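PDB 6EHD: OmpT protein from Vibrio cholerae serotype O1, which probably serves as a non-specific diffusion porin, a beta-barrel channel that lets small solutes and ions cross the outer membrane. Local coordinates for residues L21-D26 / F317-R322. The protein carries 1 engineered substitution. Sequence-based numbering, arbitrary orientation.
With C8E ((hydroxyethyloxy)tri(ethyloxy)octane), chain G.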
ATOM      1  N   LEU A  21      -0.901   2.233 -19.729  1.00 28.48           N
ATOM      2  CA  LEU A  21      -2.038   2.902 -20.372  1.00 25.69           C
ATOM      3  C   LEU A  21      -3.280   2.553 -19.565  1.00 29.23           C
ATOM      4  O   LEU A  21      -3.521   1.344 -19.330  1.00 26.84           O
ATOM      5  CB  LEU A  21      -2.194   2.344 -21.750  1.00 31.26           C
ATOM      6  CG  LEU A  21      -0.990   2.651 -22.674  1.00 32.18           C
ATOM      7  CD1 LEU A  21       0.105   1.594 -22.599  1.00 39.38           C
ATOM      8  CD2 LEU A  21      -1.429   2.785 -24.150  1.00 37.28           C
ATOM      9  N   LYS A  22      -4.011   3.588 -19.134  1.00 28.25           N
ATOM     10  CA  LYS A  22      -5.250   3.418 -18.339  1.00 33.27           C
ATOM     11  C   LYS A  22      -6.497   3.948 -19.097  1.00 40.31           C
ATOM     12  O   LYS A  22      -6.438   5.078 -19.680  1.00 34.63           O
ATOM     13  CB  LYS A  22      -5.107   4.062 -16.995  1.00 37.12           C
ATOM     14  CG  LYS A  22      -4.143   3.293 -16.081  1.00 39.48           C
ATOM     15  CD  LYS A  22      -3.925   3.976 -14.731  1.00 44.80           C
ATOM     16  CE  LYS A  22      -5.081   3.787 -13.793  1.00 39.80           C
ATOM     17  NZ  LYS A  22      -4.702   4.360 -12.488  1.00 41.71           N
ATOM     18  N   PHE A  23      -7.569   3.133 -19.123  1.00 32.19           N
ATOM     19  CA  PHE A  23      -8.829   3.491 -19.829  1.00 31.82           C
ATOM     20  C   PHE A  23      -9.949   3.514 -18.793  1.00 36.49           C
ATOM     21  O   PHE A  23     -10.462   2.460 -18.403  1.00 33.47           O
ATOM     22  CB  PHE A  23      -9.162   2.492 -20.919  1.00 31.50           C
ATOM     23  CG  PHE A  23      -8.039   2.244 -21.939  1.00 34.11           C
ATOM     24  CD1 PHE A  23      -6.928   1.456 -21.598  1.00 33.38           C
ATOM     25  CD2 PHE A  23      -8.134   2.739 -23.255  1.00 38.17           C
ATOM     26  CE1 PHE A  23      -5.882   1.218 -22.519  1.00 35.63           C
ATOM     27  CE2 PHE A  23      -7.104   2.538 -24.180  1.00 44.89           C
ATOM     28  CZ  PHE A  23      -5.965   1.770 -23.830  1.00 40.59           C
ATOM     29  N   LEU A  24     -10.232   4.683 -18.264  1.00 34.58           N
ATOM     30  CA  LEU A  24     -11.215   4.832 -17.170  1.00 41.85           C
ATOM     31  C   LEU A  24     -12.598   5.229 -17.768  1.00 46.45           C
ATOM     32  O   LEU A  24     -12.644   6.062 -18.650  1.00 45.83           O
ATOM     33  CB  LEU A  24     -10.764   5.836 -16.139  1.00 39.22           C
ATOM     34  CG  LEU A  24      -9.424   5.621 -15.403  1.00 44.85           C
ATOM     35  CD1 LEU A  24      -9.215   6.720 -14.367  1.00 47.80           C
ATOM     36  CD2 LEU A  24      -9.408   4.205 -14.816  1.00 43.48           C
ATOM     37  N   GLU A  25     -13.677   4.586 -17.336  1.00 47.22           N
ATOM     38  CA  GLU A  25     -15.078   4.976 -17.761  1.00 49.41           C
ATOM     39  C   GLU A  25     -15.233   6.485 -17.986  1.00 56.07           C
ATOM     40  O   GLU A  25     -14.971   7.274 -17.050  1.00 53.94           O
ATOM     41  CB  GLU A  25     -16.121   4.580 -16.703  1.00 55.05           C
ATOM     42  CG  GLU A  25     -17.574   4.587 -17.210  1.00 60.75           C
ATOM     43  CD  GLU A  25     -17.897   3.487 -18.225  1.00 59.02           C
ATOM     44  OE1 GLU A  25     -17.839   3.693 -19.456  1.00 74.86           O
ATOM     45  OE2 GLU A  25     -18.225   2.391 -17.826  1.00 43.84           O
ATOM     46  N   ASP A  26     -15.627   6.869 -19.219  1.00 59.85           N
ATOM     47  CA  ASP A  26     -15.951   8.266 -19.604  1.00 67.88           C
ATOM     48  C   ASP A  26     -14.725   9.172 -19.687  1.00 70.77           C
ATOM     49  O   ASP A  26     -14.843  10.385 -19.433  1.00 69.52           O
ATOM     50  CB  ASP A  26     -16.992   8.921 -18.656  1.00 65.91           C
ATOM     51  CG  ASP A  26     -18.361   8.311 -18.759  1.00 71.50           C
ATOM     52  OD1 ASP A  26     -18.680   7.688 -19.791  1.00 75.47           O
ATOM     53  OD2 ASP A  26     -19.132   8.470 -17.796  1.00 80.06           O
ATOM     54  N   PHE A 317     -10.074  -0.358 -17.743  1.00 25.20           N
ATOM     55  CA  PHE A 317      -9.063  -1.281 -18.220  1.00 25.69           C
ATOM     56  C   PHE A 317      -7.661  -0.636 -18.080  1.00 25.55           C
ATOM     57  O   PHE A 317      -7.492   0.584 -18.193  1.00 26.33           O
ATOM     58  CB  PHE A 317      -9.232  -1.644 -19.717  1.00 29.26           C
ATOM     59  CG  PHE A 317     -10.582  -2.143 -20.049  1.00 36.64           C
ATOM     60  CD1 PHE A 317     -11.663  -1.232 -20.239  1.00 39.05           C
ATOM     61  CD2 PHE A 317     -10.798  -3.495 -20.152  1.00 39.67           C
ATOM     62  CE1 PHE A 317     -12.942  -1.695 -20.503  1.00 38.36           C
ATOM     63  CE2 PHE A 317     -12.091  -3.963 -20.472  1.00 43.78           C
ATOM     64  CZ  PHE A 317     -13.137  -3.057 -20.613  1.00 35.35           C
ATOM     65  N   GLY A 318      -6.682  -1.497 -17.817  1.00 23.49           N
ATOM     66  CA  GLY A 318      -5.255  -1.119 -17.783  1.00 24.28           C
ATOM     67  C   GLY A 318      -4.371  -2.099 -18.436  1.00 24.28           C
ATOM     68  O   GLY A 318      -4.632  -3.296 -18.393  1.00 25.16           O
ATOM     69  N   ILE A 319      -3.314  -1.644 -19.163  1.00 23.51           N
ATOM     70  CA  ILE A 319      -2.342  -2.548 -19.677  1.00 20.49           C
ATOM     71  C   ILE A 319      -0.940  -1.932 -19.319  1.00 24.03           C
ATOM     72  O   ILE A 319      -0.748  -0.720 -19.304  1.00 24.63           O
ATOM     73  CB  ILE A 319      -2.455  -2.751 -21.227  1.00 28.15           C
ATOM     74  CG1 ILE A 319      -2.344  -1.400 -21.924  1.00 32.57           C
ATOM     75  CG2 ILE A 319      -3.810  -3.419 -21.599  1.00 31.01           C
ATOM     76  CD1 ILE A 319      -2.317  -1.480 -23.474  1.00 37.31           C
ATOM     77  N   GLY A 320       0.042  -2.808 -19.041  1.00 22.64           N
ATOM     78  CA  GLY A 320       1.405  -2.279 -18.625  1.00 22.01           C
ATOM     79  C   GLY A 320       2.510  -3.160 -18.932  1.00 21.71           C
ATOM     80  O   GLY A 320       2.314  -4.349 -19.162  1.00 22.44           O
ATOM     81  N   ALA A 321       3.737  -2.599 -18.925  1.00 21.67           N
ATOM     82  CA  ALA A 321       4.926  -3.396 -19.111  1.00 22.10           C
ATOM     83  C   ALA A 321       6.033  -2.761 -18.212  1.00 20.46           C
ATOM     84  O   ALA A 321       6.037  -1.520 -17.928  1.00 22.73           O
ATOM     85  CB  ALA A 321       5.474  -3.287 -20.571  1.00 24.89           C
ATOM     86  N   ARG A 322       6.857  -3.643 -17.720  1.00 22.24           N
ATOM     87  CA  ARG A 322       7.969  -3.280 -16.788  1.00 22.89           C
ATOM     88  C   ARG A 322       9.294  -3.881 -17.230  1.00 21.98           C
ATOM     89  O   ARG A 322       9.399  -5.072 -17.741  1.00 23.34           O
ATOM     90  CB  ARG A 322       7.677  -3.882 -15.361  1.00 25.97           C
ATOM     91  CG  ARG A 322       6.521  -3.253 -14.684  1.00 25.69           C
ATOM     92  CD  ARG A 322       6.246  -3.962 -13.343  1.00 24.94           C
ATOM     93  NE  ARG A 322       5.044  -3.420 -12.734  1.00 24.87           N
ATOM     94  CZ  ARG A 322       4.664  -3.770 -11.497  1.00 26.82           C
ATOM     95  NH1 ARG A 322       5.407  -4.657 -10.796  1.00 26.70           N
ATOM     96  NH2 ARG A 322       3.519  -3.305 -11.039  1.00 29.55           N
TER
HETATM   97  C11 C8E G 406       0.690 -10.329  -6.744  1.00 69.21           C
HETATM   98  O12 C8E G 406       1.138  -9.258  -7.621  1.00 72.26           O
HETATM   99  C13 C8E G 406       0.521  -7.994  -7.263  1.00 72.15           C
HETATM  100  C14 C8E G 406       1.130  -6.831  -8.028  1.00 59.31           C
HETATM  101  O15 C8E G 406       2.482  -6.733  -7.518  1.00 69.41           O
HETATM  102  C16 C8E G 406       3.492  -6.238  -8.352  1.00 45.36           C
HETATM  103  C17 C8E G 406       3.322  -4.800  -8.175  1.00 38.80           C
HETATM  104  O18 C8E G 406       4.522  -4.119  -7.826  1.00 48.20           O
HETATM  105  C19 C8E G 406       4.647  -2.686  -7.769  1.00 43.05           C
HETATM  106  C20 C8E G 406       4.710  -1.505  -6.728  1.00 45.06           C
HETATM  107  O21 C8E G 406       4.531  -0.055  -7.175  1.00 39.33           O
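Leu21 and Ile319 face each other as an antiparallel hydrogen-bonded pair: Leu21 N donates to Ile319 O and Ile319 N to Leu21 O, both at 3.0 Å. Two residues along, Phe23 and Phe317 repeat the pattern, with one shorter bond, Phe23 N to Phe317 O at 2.7 Å. The return bond, from Phe317 N to Phe23 O, is 2.9 Å long. Between these pairs lies the non-hydrogen-bonded pair Lys22 and Gly318, where Gly318 CA turns a hydrogen toward Leu21 O in a CA-H...O contact of 3.4 Å.

This is how a porin barrel closes: strand 9-24, near the N-terminus, lies against strand 314-324 at the C-terminal end, running antiparallel to it, with 177° between the N-to-C directions of the paired segments, so residues almost 300 positions apart become neighbours in the wall.

Apolar side chains of Leu21, Phe23, Phe317 and Ile319 cover one face, probably the membrane side. Leu21 crosses Ile319 at a slant, its CB 3.8 Å from Ile319 CG1 and its CD1 also close to that methylene. Ile319 CG1 sits between the backbone N and the carbonyl carbon (chi1 57°), which brings it to Leu21. The Phe23 ring lies with its CD1 edge toward the other strand; Phe317 O is in its plane, 3.6 Å from CD1, and Ile319 CG1 lies more loosely at the same edge, nearest CE1.

The opposite face carries Lys22 and, farther along, Arg322, whose NH1 donates to O18 of the detergent C8E at 3.1 Å, while NH2 adds a weak bond to the same oxygen. Tyr284 and Tyr324 hydroxyls hydrogen-bond Arg322 NE and NH1, respectively, helping to fix the guanidinium.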